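Local coordinates for protein P47 (Clostridium botulinum, PDB 6EKT) that may form part of a progenitor toxin complex that protects botulinum neurotoxin in the host gut, and resembles tubular lipid-binding (TULIP) proteins, at residues L109-D114 and L127-G132; T86-G91 and S103-V108; I51-S56 and I64-D69. All blocks are in the same frame, centred on the assembly; numbering follows the deposited sequence.

Contact 1: L109-D114 and L127-G132; sequences LEIKLD and LKFNFG
Ile-111 and Phe-129 meet at about a right angle in the tight, buried part of this contact. Ile-111 CG2 lies 3.4 Å from Phe-129 CD1. This methyl is anti to the backbone N, since CG1 sits beside N (chi1 -55°), and it also touches Phe-131 CD1 at 3.8 Å. Leu-113 CD2 reaches the same corner of the Phe-129 ring, 3.6 Å from CD1. Leu-113 CB also packs on Leu-127 CD1. Phe-177 and Trp-71 meet the Phe-129 ring, and Phe-166 of helix 152-168 touches Ile-111.

Asp-114 and Lys-128 form an antiparallel hydrogen-bonded pair in the hairpin of strands 108-118 and 124-141. Asn-130 N donates to Lys-112 O at 2.7 Å.

The partly exposed side is polar and more open. There Asn-130 ND2 donates to Asp-114 OD2 at 2.9 Å. The bond is nearly straight, in the amide plane, and comes to the anti side of OD2, 22° out of the carboxylate plane; the two planes are 65° apart. Lys-112 NZ is hydrogen-bonded to Asn-80 OD1. Asn-130 OD1 accepts from Gly-132 N, above the amide plane, in an Asx turn. With both ends held, the Asn-130 amide is probably restricted in rotation and joins the sheet pairing to the turn.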
ATOM      1  N   LEU A 109     -22.344  19.215   0.019  1.00 28.68           N
ATOM      2  CA  LEU A 109     -22.162  18.833  -1.353  1.00 28.30           C
ATOM      3  C   LEU A 109     -21.404  17.512  -1.442  1.00 28.49           C
ATOM      4  O   LEU A 109     -20.792  17.051  -0.460  1.00 29.03           O
ATOM      5  CB  LEU A 109     -21.389  19.919  -2.116  1.00 28.63           C
ATOM      6  CG  LEU A 109     -21.860  21.371  -1.956  1.00 29.80           C
ATOM      7  CD1 LEU A 109     -20.890  22.358  -2.592  1.00 29.55           C
ATOM      8  CD2 LEU A 109     -23.247  21.539  -2.540  1.00 29.39           C
ATOM      9  N   GLU A 110     -21.462  16.911  -2.622  1.00 27.79           N
ATOM     10  CA  GLU A 110     -20.527  15.869  -2.995  1.00 28.09           C
ATOM     11  C   GLU A 110     -19.807  16.306  -4.251  1.00 28.38           C
ATOM     12  O   GLU A 110     -20.439  16.697  -5.231  1.00 27.65           O
ATOM     13  CB  GLU A 110     -21.227  14.521  -3.188  1.00 28.63           C
ATOM     14  CG  GLU A 110     -21.386  13.775  -1.884  1.00 29.79           C
ATOM     15  CD  GLU A 110     -21.971  12.382  -2.035  1.00 30.37           C
ATOM     16  OE1 GLU A 110     -22.515  11.890  -1.038  1.00 31.37           O
ATOM     17  OE2 GLU A 110     -21.881  11.768  -3.128  1.00 31.03           O
ATOM     18  N   ILE A 111     -18.471  16.254  -4.221  1.00 27.63           N
ATOM     19  CA  ILE A 111     -17.685  16.690  -5.369  1.00 28.04           C
ATOM     20  C   ILE A 111     -16.749  15.560  -5.756  1.00 28.09           C
ATOM     21  O   ILE A 111     -16.089  14.974  -4.889  1.00 27.62           O
ATOM     22  CB  ILE A 111     -16.914  18.015  -5.112  1.00 28.94           C
ATOM     23  CG1 ILE A 111     -17.883  19.137  -4.649  1.00 29.28           C
ATOM     24  CG2 ILE A 111     -16.144  18.440  -6.366  1.00 29.38           C
ATOM     25  CD1 ILE A 111     -17.258  20.507  -4.402  1.00 29.54           C
ATOM     26  N   LYS A 112     -16.707  15.275  -7.051  1.00 28.69           N
ATOM     27  CA  LYS A 112     -15.831  14.242  -7.602  1.00 30.29           C
ATOM     28  C   LYS A 112     -14.357  14.643  -7.456  1.00 29.72           C
ATOM     29  O   LYS A 112     -14.024  15.827  -7.538  1.00 28.66           O
ATOM     30  CB  LYS A 112     -16.172  14.020  -9.072  1.00 31.90           C
ATOM     31  CG  LYS A 112     -15.547  12.767  -9.668  1.00 35.39           C
ATOM     32  CD  LYS A 112     -15.935  12.550 -11.116  1.00 37.52           C
ATOM     33  CE  LYS A 112     -17.359  12.027 -11.291  1.00 37.36           C
ATOM     34  NZ  LYS A 112     -17.543  10.707 -10.651  1.00 41.33           N
ATOM     35  N   LEU A 113     -13.501  13.651  -7.208  1.00 29.71           N
ATOM     36  CA  LEU A 113     -12.050  13.823  -7.334  1.00 29.91           C
ATOM     37  C   LEU A 113     -11.607  13.125  -8.606  1.00 30.54           C
ATOM     38  O   LEU A 113     -12.170  12.091  -8.980  1.00 30.16           O
ATOM     39  CB  LEU A 113     -11.298  13.271  -6.113  1.00 29.78           C
ATOM     40  CG  LEU A 113     -11.696  13.706  -4.685  1.00 30.61           C
ATOM     41  CD1 LEU A 113     -10.672  13.287  -3.642  1.00 30.38           C
ATOM     42  CD2 LEU A 113     -11.929  15.203  -4.544  1.00 30.77           C
ATOM     43  N   ASP A 114     -10.645  13.716  -9.303  1.00 30.45           N
ATOM     44  CA  ASP A 114     -10.000  13.049 -10.416  1.00 31.67           C
ATOM     45  C   ASP A 114      -8.500  13.319 -10.380  1.00 31.62           C
ATOM     46  O   ASP A 114      -8.052  14.246  -9.703  1.00 30.93           O
ATOM     47  CB  ASP A 114     -10.607  13.498 -11.754  1.00 32.97           C
ATOM     48  CG  ASP A 114     -11.795  12.645 -12.161  1.00 34.29           C
ATOM     49  OD1 ASP A 114     -11.648  11.400 -12.251  1.00 33.63           O
ATOM     50  OD2 ASP A 114     -12.891  13.218 -12.371  1.00 35.72           O
ATOM     51  N   LEU A 127      -4.310  14.536  -7.497  1.00 32.23           N
ATOM     52  CA  LEU A 127      -5.689  14.246  -7.124  1.00 31.44           C
ATOM     53  C   LEU A 127      -6.275  15.539  -6.594  1.00 31.27           C
ATOM     54  O   LEU A 127      -5.790  16.098  -5.596  1.00 32.41           O
ATOM     55  CB  LEU A 127      -5.751  13.111  -6.084  1.00 30.21           C
ATOM     56  CG  LEU A 127      -7.113  12.610  -5.570  1.00 29.10           C
ATOM     57  CD1 LEU A 127      -7.924  11.947  -6.672  1.00 28.17           C
ATOM     58  CD2 LEU A 127      -6.901  11.662  -4.394  1.00 28.42           C
ATOM     59  N   LYS A 128      -7.284  16.034  -7.312  1.00 30.77           N
ATOM     60  CA  LYS A 128      -7.922  17.312  -7.035  1.00 31.57           C
ATOM     61  C   LYS A 128      -9.442  17.180  -7.207  1.00 30.36           C
ATOM     62  O   LYS A 128      -9.924  16.255  -7.879  1.00 28.78           O
ATOM     63  CB  LYS A 128      -7.446  18.402  -8.017  1.00 33.62           C
ATOM     64  CG  LYS A 128      -5.971  18.775  -7.959  1.00 36.52           C
ATOM     65  CD  LYS A 128      -5.746  20.104  -8.666  1.00 39.09           C
ATOM     66  CE  LYS A 128      -5.524  19.931 -10.163  1.00 40.58           C
ATOM     67  NZ  LYS A 128      -5.118  21.237 -10.761  1.00 41.83           N
ATOM     68  N   PHE A 129     -10.178  18.121  -6.612  1.00 30.41           N
ATOM     69  CA  PHE A 129     -11.598  18.314  -6.940  1.00 30.36           C
ATOM     70  C   PHE A 129     -11.818  18.461  -8.443  1.00 30.56           C
ATOM     71  O   PHE A 129     -11.059  19.155  -9.130  1.00 30.63           O
ATOM     72  CB  PHE A 129     -12.139  19.579  -6.277  1.00 30.72           C
ATOM     73  CG  PHE A 129     -12.449  19.436  -4.813  1.00 30.26           C
ATOM     74  CD1 PHE A 129     -13.379  18.498  -4.359  1.00 29.57           C
ATOM     75  CD2 PHE A 129     -11.840  20.270  -3.888  1.00 31.54           C
ATOM     76  CE1 PHE A 129     -13.676  18.382  -3.005  1.00 29.37           C
ATOM     77  CE2 PHE A 129     -12.142  20.170  -2.533  1.00 31.60           C
ATOM     78  CZ  PHE A 129     -13.071  19.232  -2.099  1.00 29.94           C
ATOM     79  N   ASN A 130     -12.871  17.821  -8.937  1.00 30.26           N
ATOM     80  CA  ASN A 130     -13.332  18.024 -10.299  1.00 31.83           C
ATOM     81  C   ASN A 130     -14.786  18.496 -10.259  1.00 32.22           C
ATOM     82  O   ASN A 130     -15.690  17.728  -9.918  1.00 30.51           O
ATOM     83  CB  ASN A 130     -13.200  16.736 -11.116  1.00 32.20           C
ATOM     84  CG  ASN A 130     -13.491  16.941 -12.585  1.00 32.78           C
ATOM     85  OD1 ASN A 130     -13.829  18.044 -13.031  1.00 34.96           O
ATOM     86  ND2 ASN A 130     -13.392  15.869 -13.346  1.00 33.84           N
ATOM     87  N   PHE A 131     -14.977  19.767 -10.598  1.00 34.15           N
ATOM     88  CA  PHE A 131     -16.282  20.416 -10.540  1.00 34.85           C
ATOM     89  C   PHE A 131     -17.146  20.045 -11.749  1.00 35.02           C
ATOM     90  O   PHE A 131     -18.361  20.291 -11.742  1.00 34.47           O
ATOM     91  CB  PHE A 131     -16.116  21.943 -10.473  1.00 36.77           C
ATOM     92  CG  PHE A 131     -15.700  22.488  -9.120  1.00 38.24           C
ATOM     93  CD1 PHE A 131     -15.199  21.669  -8.101  1.00 38.85           C
ATOM     94  CD2 PHE A 131     -15.758  23.863  -8.888  1.00 39.82           C
ATOM     95  CE1 PHE A 131     -14.781  22.208  -6.884  1.00 39.82           C
ATOM     96  CE2 PHE A 131     -15.347  24.408  -7.672  1.00 40.24           C
ATOM     97  CZ  PHE A 131     -14.861  23.579  -6.667  1.00 40.93           C
ATOM     98  N   GLY A 132     -16.516  19.497 -12.793  1.00 35.11           N
ATOM     99  CA  GLY A 132     -17.217  19.063 -14.009  1.00 36.08           C
ATOM    100  C   GLY A 132     -17.848  20.216 -14.756  1.00 38.86           C
ATOM    101  O   GLY A 132     -17.227  21.280 -14.918  1.00 38.89           O
TER

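Contact 2: T86-G91 and S103-V108; sequences TPIKEG and SGINPV
Ile-105 O is gripped by two donors. Ile-88 N donates to Ile-105 O at 2.8 Å, in an almost straight bond. Water 1 donates as well, at 2.8 Å from Ile-105 O. The same water gives its other proton to Ile-88 O, which also accepts from Gly-104 N at 3.0 Å. Water 1 thus bridges the two carbonyl oxygens, and each also accepts one backbone NH from the other segment. Farther along, Thr-86 N donates to Pro-107 O.

This is the place where the chain changes sheets. Strand 81-88 ends here, and the corner at Lys-89 and Glu-90 leads into strand 91-94 of another sheet. These two residues both face Val-67, which makes a classic beta bulge. The segment 103-108 is the loop that carries the chain back to strand 108-118.

On the buried side, Ile-88 and Ile-105 lie side by side, pointing the same way. Ile-88 CD1 is 3.9 Å from Ile-105 CG2 and also touches the Pro-107 ring. Phe-158 of helix 152-168 packs against all three residues. Thr-86 OG1 is buried here, 3.7 Å from Pro-107 CD, with no polar partner in the model.

Asn-106 extends alongside Pro-87, with its CG anti to the backbone N (chi1 -169°). This brings Asn-106 OD1 to 3.4 Å from Pro-87 CD. At the outer end, water 2 connects Gly-91 N with Ser-103 OG, 2.6 Å from the water.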
ATOM      1  N   THR A  86     -19.786  23.120   3.265  1.00 34.07           N
ATOM      2  CA  THR A  86     -19.195  24.386   2.819  1.00 35.18           C
ATOM      3  C   THR A  86     -19.872  25.590   3.507  1.00 36.77           C
ATOM      4  O   THR A  86     -20.477  26.426   2.827  1.00 36.64           O
ATOM      5  CB  THR A  86     -19.226  24.546   1.277  1.00 33.97           C
ATOM      6  OG1 THR A  86     -20.587  24.591   0.827  1.00 32.82           O
ATOM      7  CG2 THR A  86     -18.498  23.392   0.563  1.00 32.74           C
ATOM      8  N   PRO A  87     -19.771  25.680   4.859  1.00 38.19           N
ATOM      9  CA  PRO A  87     -20.445  26.748   5.599  1.00 39.30           C
ATOM     10  C   PRO A  87     -20.087  28.139   5.048  1.00 40.68           C
ATOM     11  O   PRO A  87     -18.907  28.444   4.818  1.00 41.65           O
ATOM     12  CB  PRO A  87     -19.943  26.565   7.043  1.00 39.96           C
ATOM     13  CG  PRO A  87     -18.693  25.744   6.920  1.00 40.19           C
ATOM     14  CD  PRO A  87     -18.975  24.823   5.767  1.00 38.60           C
ATOM     15  N   ILE A  88     -21.120  28.930   4.787  1.00 40.45           N
ATOM     16  CA  ILE A  88     -20.989  30.302   4.279  1.00 42.23           C
ATOM     17  C   ILE A  88     -21.040  31.260   5.473  1.00 44.39           C
ATOM     18  O   ILE A  88     -22.046  31.314   6.190  1.00 44.52           O
ATOM     19  CB  ILE A  88     -22.117  30.652   3.264  1.00 40.37           C
ATOM     20  CG1 ILE A  88     -22.114  29.669   2.083  1.00 38.03           C
ATOM     21  CG2 ILE A  88     -21.953  32.071   2.715  1.00 40.83           C
ATOM     22  CD1 ILE A  88     -23.472  29.476   1.439  1.00 37.66           C
ATOM     23  N   LYS A  89     -19.964  32.013   5.679  1.00 47.47           N
ATOM     24  CA  LYS A  89     -19.948  33.012   6.761  1.00 50.80           C
ATOM     25  C   LYS A  89     -20.716  34.292   6.416  1.00 51.83           C
ATOM     26  O   LYS A  89     -21.320  34.906   7.302  1.00 53.23           O
ATOM     27  CB  LYS A  89     -18.526  33.319   7.270  1.00 54.42           C
ATOM     28  CG  LYS A  89     -17.555  33.971   6.288  1.00 56.33           C
ATOM     29  CD  LYS A  89     -16.299  34.465   7.010  1.00 58.96           C
ATOM     30  CE  LYS A  89     -15.088  34.473   6.087  1.00 59.24           C
ATOM     31  NZ  LYS A  89     -13.805  34.663   6.833  1.00 61.31           N
ATOM     32  N   GLU A  90     -20.676  34.691   5.143  1.00 50.34           N
ATOM     33  CA  GLU A  90     -21.400  35.872   4.658  1.00 51.00           C
ATOM     34  C   GLU A  90     -21.665  35.787   3.153  1.00 48.56           C
ATOM     35  O   GLU A  90     -20.931  35.132   2.400  1.00 46.08           O
ATOM     36  CB  GLU A  90     -20.674  37.186   5.012  1.00 53.56           C
ATOM     37  CG  GLU A  90     -19.341  37.382   4.312  1.00 55.17           C
ATOM     38  CD  GLU A  90     -18.821  38.799   4.399  1.00 58.54           C
ATOM     39  OE1 GLU A  90     -19.409  39.704   3.773  1.00 60.16           O
ATOM     40  OE2 GLU A  90     -17.817  39.010   5.091  1.00 60.96           O
ATOM     41  N   GLY A  91     -22.710  36.482   2.731  1.00 47.59           N
ATOM     42  CA  GLY A  91     -23.119  36.474   1.342  1.00 46.17           C
ATOM     43  C   GLY A  91     -24.620  36.563   1.172  1.00 44.19           C
ATOM     44  O   GLY A  91     -25.370  36.695   2.146  1.00 44.27           O
ATOM     45  N   SER A 103     -25.617  34.279   5.163  1.00 47.80           N
ATOM     46  CA  SER A 103     -24.861  34.133   6.417  1.00 49.50           C
ATOM     47  C   SER A 103     -25.430  32.991   7.257  1.00 48.56           C
ATOM     48  O   SER A 103     -26.641  32.941   7.494  1.00 47.92           O
ATOM     49  CB  SER A 103     -24.891  35.430   7.230  1.00 52.98           C
ATOM     50  OG  SER A 103     -24.310  36.488   6.500  1.00 55.80           O
ATOM     51  N   GLY A 104     -24.560  32.067   7.667  1.00 48.46           N
ATOM     52  CA  GLY A 104     -24.954  30.934   8.505  1.00 48.11           C
ATOM     53  C   GLY A 104     -25.597  29.770   7.769  1.00 46.25           C
ATOM     54  O   GLY A 104     -26.074  28.828   8.406  1.00 47.31           O
ATOM     55  N   ILE A 105     -25.589  29.817   6.436  1.00 43.44           N
ATOM     56  CA  ILE A 105     -26.075  28.704   5.599  1.00 41.43           C
ATOM     57  C   ILE A 105     -24.935  27.682   5.435  1.00 40.63           C
ATOM     58  O   ILE A 105     -23.771  28.061   5.193  1.00 40.68           O
ATOM     59  CB  ILE A 105     -26.675  29.209   4.247  1.00 40.21           C
ATOM     60  CG1 ILE A 105     -28.120  29.724   4.430  1.00 40.60           C
ATOM     61  CG2 ILE A 105     -26.719  28.114   3.185  1.00 38.71           C
ATOM     62  CD1 ILE A 105     -28.286  30.923   5.331  1.00 42.51           C
ATOM     63  N   ASN A 106     -25.287  26.398   5.573  1.00 38.81           N
ATOM     64  CA  ASN A 106     -24.310  25.309   5.697  1.00 38.06           C
ATOM     65  C   ASN A 106     -24.633  24.136   4.731  1.00 35.97           C
ATOM     66  O   ASN A 106     -25.183  23.102   5.153  1.00 35.66           O
ATOM     67  CB  ASN A 106     -24.237  24.870   7.175  1.00 39.54           C
ATOM     68  CG  ASN A 106     -23.073  23.941   7.465  1.00 40.14           C
ATOM     69  OD1 ASN A 106     -22.121  23.828   6.676  1.00 39.67           O
ATOM     70  ND2 ASN A 106     -23.134  23.274   8.618  1.00 40.90           N
ATOM     71  N   PRO A 107     -24.296  24.298   3.426  1.00 34.31           N
ATOM     72  CA  PRO A 107     -24.599  23.272   2.428  1.00 32.66           C
ATOM     73  C   PRO A 107     -23.723  22.029   2.570  1.00 32.28           C
ATOM     74  O   PRO A 107     -22.578  22.106   3.041  1.00 30.97           O
ATOM     75  CB  PRO A 107     -24.290  23.970   1.092  1.00 32.69           C
ATOM     76  CG  PRO A 107     -24.208  25.445   1.410  1.00 33.58           C
ATOM     77  CD  PRO A 107     -23.638  25.459   2.799  1.00 34.55           C
ATOM     78  N   VAL A 108     -24.293  20.892   2.180  1.00 30.94           N
ATOM     79  CA  VAL A 108     -23.539  19.654   2.061  1.00 30.27           C
ATOM     80  C   VAL A 108     -23.543  19.272   0.589  1.00 29.59           C
ATOM     81  O   VAL A 108     -24.612  19.065  -0.017  1.00 28.32           O
ATOM     82  CB  VAL A 108     -24.142  18.517   2.925  1.00 30.06           C
ATOM     83  CG1 VAL A 108     -23.295  17.251   2.822  1.00 29.47           C
ATOM     84  CG2 VAL A 108     -24.273  18.963   4.374  1.00 31.62           C
TER
HETATM   85  O   HOH W   1     -22.547  28.763   7.554  1.00 56.69           O
HETATM   86  O   HOH W   2     -24.419  38.225   4.509  1.00 50.45           O

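Contact 3: I51-S56 and I64-D69; sequences IQFLYS and IKMVFD
Ile-64 begins the pairing with Tyr-55, an antiparallel hydrogen-bonded pair with bonds both ways. Ile-64 CG2 touches Tyr-55 CB at 3.7 Å and lies at the edge of the tyrosine ring. Lys-65, on the other face of the sheet, extends beside Leu-54, and Leu-54 CD2 rests 3.5 Å from Lys-65 CG. Met-66 pairs with Phe-53 through two backbone bonds, and Phe-53 N reaches Met-66 O at 2.8 Å. The bend at Met-66 chi3 (-69°) brings its CE to the edge of the Phe-53 ring. Val-67 lies beside Gln-52 on the Lys-65 face, with its CG2 3.9 Å from Gln-52 CB. Phe-68 turns its ring edge to the face of Phe-53 in a T-shaped stack, with planes at 85°. The closest atoms are Phe-68 CE2 and Phe-53 CD2, 3.7 Å apart. Phe-68 N bonds only weakly to Ile-51 O.

The hairpin of strands 52-57 and 62-68 is therefore two-faced. Phe-53, Tyr-55, Ile-64 and Met-66 face the side of helix 152-168, where Phe-166 also meets Phe-53 edge-to-face. The face of Gln-52, Leu-54, Lys-65 and Val-67 is more exposed; there the methylenes of Lys-65 give Leu-54 an apolar partner, although the lysine ends in a charge.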
ATOM      1  N   ILE A  51     -11.385  32.387   0.127  1.00 56.99           N
ATOM      2  CA  ILE A  51     -12.174  32.015  -1.040  1.00 54.53           C
ATOM      3  C   ILE A  51     -13.556  32.648  -0.996  1.00 53.71           C
ATOM      4  O   ILE A  51     -14.309  32.471  -0.030  1.00 53.18           O
ATOM      5  CB  ILE A  51     -12.289  30.473  -1.179  1.00 52.89           C
ATOM      6  CG1 ILE A  51     -10.895  29.795  -1.174  1.00 52.64           C
ATOM      7  CG2 ILE A  51     -13.120  30.089  -2.399  1.00 50.96           C
ATOM      8  CD1 ILE A  51     -10.030  30.056  -2.396  1.00 52.76           C
ATOM      9  N   GLN A  52     -13.854  33.411  -2.045  1.00 53.05           N
ATOM     10  CA  GLN A  52     -15.217  33.853  -2.317  1.00 51.04           C
ATOM     11  C   GLN A  52     -15.638  33.566  -3.757  1.00 47.98           C
ATOM     12  O   GLN A  52     -14.842  33.729  -4.689  1.00 48.18           O
ATOM     13  CB  GLN A  52     -15.449  35.313  -1.911  1.00 53.59           C
ATOM     14  CG  GLN A  52     -14.717  36.384  -2.714  1.00 57.08           C
ATOM     15  CD  GLN A  52     -15.336  37.762  -2.515  1.00 58.71           C
ATOM     16  OE1 GLN A  52     -15.993  38.296  -3.412  1.00 59.44           O
ATOM     17  NE2 GLN A  52     -15.162  38.325  -1.326  1.00 59.59           N
ATOM     18  N   PHE A  53     -16.873  33.097  -3.909  1.00 43.32           N
ATOM     19  CA  PHE A  53     -17.438  32.783  -5.215  1.00 41.37           C
ATOM     20  C   PHE A  53     -18.507  33.827  -5.533  1.00 41.59           C
ATOM     21  O   PHE A  53     -19.450  34.018  -4.744  1.00 40.71           O
ATOM     22  CB  PHE A  53     -18.094  31.376  -5.241  1.00 38.54           C
ATOM     23  CG  PHE A  53     -17.125  30.200  -5.194  1.00 37.94           C
ATOM     24  CD1 PHE A  53     -15.730  30.360  -5.254  1.00 38.88           C
ATOM     25  CD2 PHE A  53     -17.638  28.896  -5.116  1.00 35.94           C
ATOM     26  CE1 PHE A  53     -14.882  29.249  -5.226  1.00 37.98           C
ATOM     27  CE2 PHE A  53     -16.796  27.788  -5.089  1.00 36.49           C
ATOM     28  CZ  PHE A  53     -15.420  27.965  -5.139  1.00 37.07           C
ATOM     29  N   LEU A  54     -18.336  34.493  -6.678  1.00 42.35           N
ATOM     30  CA  LEU A  54     -19.358  35.364  -7.276  1.00 43.55           C
ATOM     31  C   LEU A  54     -19.859  34.807  -8.606  1.00 42.83           C
ATOM     32  O   LEU A  54     -19.088  34.236  -9.381  1.00 42.79           O
ATOM     33  CB  LEU A  54     -18.808  36.781  -7.529  1.00 45.95           C
ATOM     34  CG  LEU A  54     -18.127  37.579  -6.414  1.00 48.55           C
ATOM     35  CD1 LEU A  54     -17.276  38.721  -6.980  1.00 51.28           C
ATOM     36  CD2 LEU A  54     -19.182  38.146  -5.484  1.00 49.43           C
ATOM     37  N   TYR A  55     -21.151  35.012  -8.865  1.00 43.05           N
ATOM     38  CA  TYR A  55     -21.763  34.709 -10.150  1.00 42.94           C
ATOM     39  C   TYR A  55     -22.868  35.731 -10.435  1.00 43.07           C
ATOM     40  O   TYR A  55     -23.669  36.048  -9.555  1.00 41.67           O
ATOM     41  CB  TYR A  55     -22.315  33.276 -10.193  1.00 42.14           C
ATOM     42  CG  TYR A  55     -23.166  33.004 -11.417  1.00 41.98           C
ATOM     43  CD1 TYR A  55     -22.577  32.641 -12.645  1.00 42.49           C
ATOM     44  CD2 TYR A  55     -24.553  33.145 -11.364  1.00 41.32           C
ATOM     45  CE1 TYR A  55     -23.361  32.417 -13.778  1.00 41.88           C
ATOM     46  CE2 TYR A  55     -25.337  32.926 -12.489  1.00 41.18           C
ATOM     47  CZ  TYR A  55     -24.736  32.563 -13.684  1.00 41.63           C
ATOM     48  OH  TYR A  55     -25.525  32.346 -14.785  1.00 42.61           O
ATOM     49  N   SER A  56     -22.900  36.213 -11.678  1.00 45.16           N
ATOM     50  CA  SER A  56     -23.892  37.185 -12.149  1.00 46.72           C
ATOM     51  C   SER A  56     -24.445  36.819 -13.512  1.00 47.03           C
ATOM     52  O   SER A  56     -23.753  36.208 -14.334  1.00 47.46           O
ATOM     53  CB  SER A  56     -23.263  38.569 -12.253  1.00 49.54           C
ATOM     54  OG  SER A  56     -23.228  39.173 -10.989  1.00 52.74           O
ATOM     55  N   ILE A  64     -25.246  35.962  -7.063  1.00 40.43           N
ATOM     56  CA  ILE A  64     -24.919  35.227  -5.844  1.00 39.23           C
ATOM     57  C   ILE A  64     -23.486  35.554  -5.402  1.00 39.29           C
ATOM     58  O   ILE A  64     -22.590  35.711  -6.240  1.00 39.74           O
ATOM     59  CB  ILE A  64     -25.148  33.694  -5.995  1.00 38.01           C
ATOM     60  CG1 ILE A  64     -24.846  32.960  -4.675  1.00 38.02           C
ATOM     61  CG2 ILE A  64     -24.374  33.121  -7.181  1.00 37.16           C
ATOM     62  CD1 ILE A  64     -25.328  31.521  -4.616  1.00 37.19           C
ATOM     63  N   LYS A  65     -23.301  35.684  -4.090  1.00 38.98           N
ATOM     64  CA  LYS A  65     -21.991  35.895  -3.486  1.00 40.79           C
ATOM     65  C   LYS A  65     -21.873  34.981  -2.277  1.00 40.58           C
ATOM     66  O   LYS A  65     -22.779  34.963  -1.432  1.00 40.28           O
ATOM     67  CB  LYS A  65     -21.829  37.364  -3.043  1.00 42.67           C
ATOM     68  CG  LYS A  65     -20.559  37.651  -2.253  1.00 44.99           C
ATOM     69  CD  LYS A  65     -20.420  39.144  -2.000  1.00 46.93           C
ATOM     70  CE  LYS A  65     -19.177  39.437  -1.189  1.00 49.37           C
ATOM     71  NZ  LYS A  65     -19.149  40.906  -0.932  1.00 51.06           N
ATOM     72  N   MET A  66     -20.758  34.237  -2.203  1.00 41.50           N
ATOM     73  CA  MET A  66     -20.477  33.315  -1.094  1.00 41.50           C
ATOM     74  C   MET A  66     -19.050  33.471  -0.598  1.00 42.94           C
ATOM     75  O   MET A  66     -18.092  33.235  -1.347  1.00 43.85           O
ATOM     76  CB  MET A  66     -20.724  31.854  -1.509  1.00 39.86           C
ATOM     77  CG  MET A  66     -22.176  31.488  -1.787  1.00 39.46           C
ATOM     78  SD  MET A  66     -22.483  29.782  -2.302  1.00 38.50           S
ATOM     79  CE  MET A  66     -21.763  29.723  -3.938  1.00 38.54           C
ATOM     80  N   VAL A  67     -18.908  33.870   0.663  1.00 43.81           N
ATOM     81  CA  VAL A  67     -17.603  33.867   1.333  1.00 44.84           C
ATOM     82  C   VAL A  67     -17.634  32.728   2.364  1.00 43.95           C
ATOM     83  O   VAL A  67     -18.491  32.712   3.262  1.00 43.85           O
ATOM     84  CB  VAL A  67     -17.256  35.236   1.997  1.00 46.97           C
ATOM     85  CG1 VAL A  67     -15.775  35.303   2.359  1.00 48.48           C
ATOM     86  CG2 VAL A  67     -17.617  36.417   1.091  1.00 47.35           C
ATOM     87  N   PHE A  68     -16.715  31.774   2.213  1.00 43.25           N
ATOM     88  CA  PHE A  68     -16.737  30.541   3.007  1.00 42.78           C
ATOM     89  C   PHE A  68     -16.043  30.628   4.361  1.00 44.88           C
ATOM     90  O   PHE A  68     -14.954  31.193   4.491  1.00 46.59           O
ATOM     91  CB  PHE A  68     -16.166  29.359   2.200  1.00 40.65           C
ATOM     92  CG  PHE A  68     -16.925  29.075   0.932  1.00 38.60           C
ATOM     93  CD1 PHE A  68     -18.171  28.455   0.969  1.00 36.94           C
ATOM     94  CD2 PHE A  68     -16.379  29.412  -0.306  1.00 38.37           C
ATOM     95  CE1 PHE A  68     -18.863  28.180  -0.208  1.00 36.09           C
ATOM     96  CE2 PHE A  68     -17.066  29.150  -1.485  1.00 37.22           C
ATOM     97  CZ  PHE A  68     -18.310  28.533  -1.438  1.00 35.90           C
ATOM     98  N   ASP A  69     -16.710  30.062   5.362  1.00 45.65           N
ATOM     99  CA  ASP A  69     -16.139  29.791   6.679  1.00 46.71           C
ATOM    100  C   ASP A  69     -14.985  28.779   6.561  1.00 46.00           C
ATOM    101  O   ASP A  69     -13.875  29.030   7.044  1.00 47.10           O
ATOM    102  CB  ASP A  69     -17.242  29.234   7.588  1.00 48.77           C
ATOM    103  CG  ASP A  69     -17.168  29.757   9.004  1.00 52.69           C
ATOM    104  OD1 ASP A  69     -16.319  29.273   9.776  1.00 54.73           O
ATOM    105  OD2 ASP A  69     -17.984  30.641   9.350  1.00 54.32           O
TER

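In the fold
From the N terminus, contact 3 comes first and closes the short hairpin of strands 52-57 and 62-68. Contact 2 follows and closes the excursion through strands 91-94 and 99-101. Contact 1 closes the hairpin of strands 108-118 and 124-141. The three are in series: none nests within or crosses another. Contacts 2 and 3 touch, with probable backbone hydrogen bonds from Asp-69 N to Pro-87 O and from Lys-89 N to Val-67 O. Contact 2 thus links the four-stranded sheet of contact 3 to the six-stranded sheet of contact 1. Leu-109 also packs on Thr-86. Residues of all three contacts pack against helix 152-168, within the N-terminal part that folds much like OrfX2.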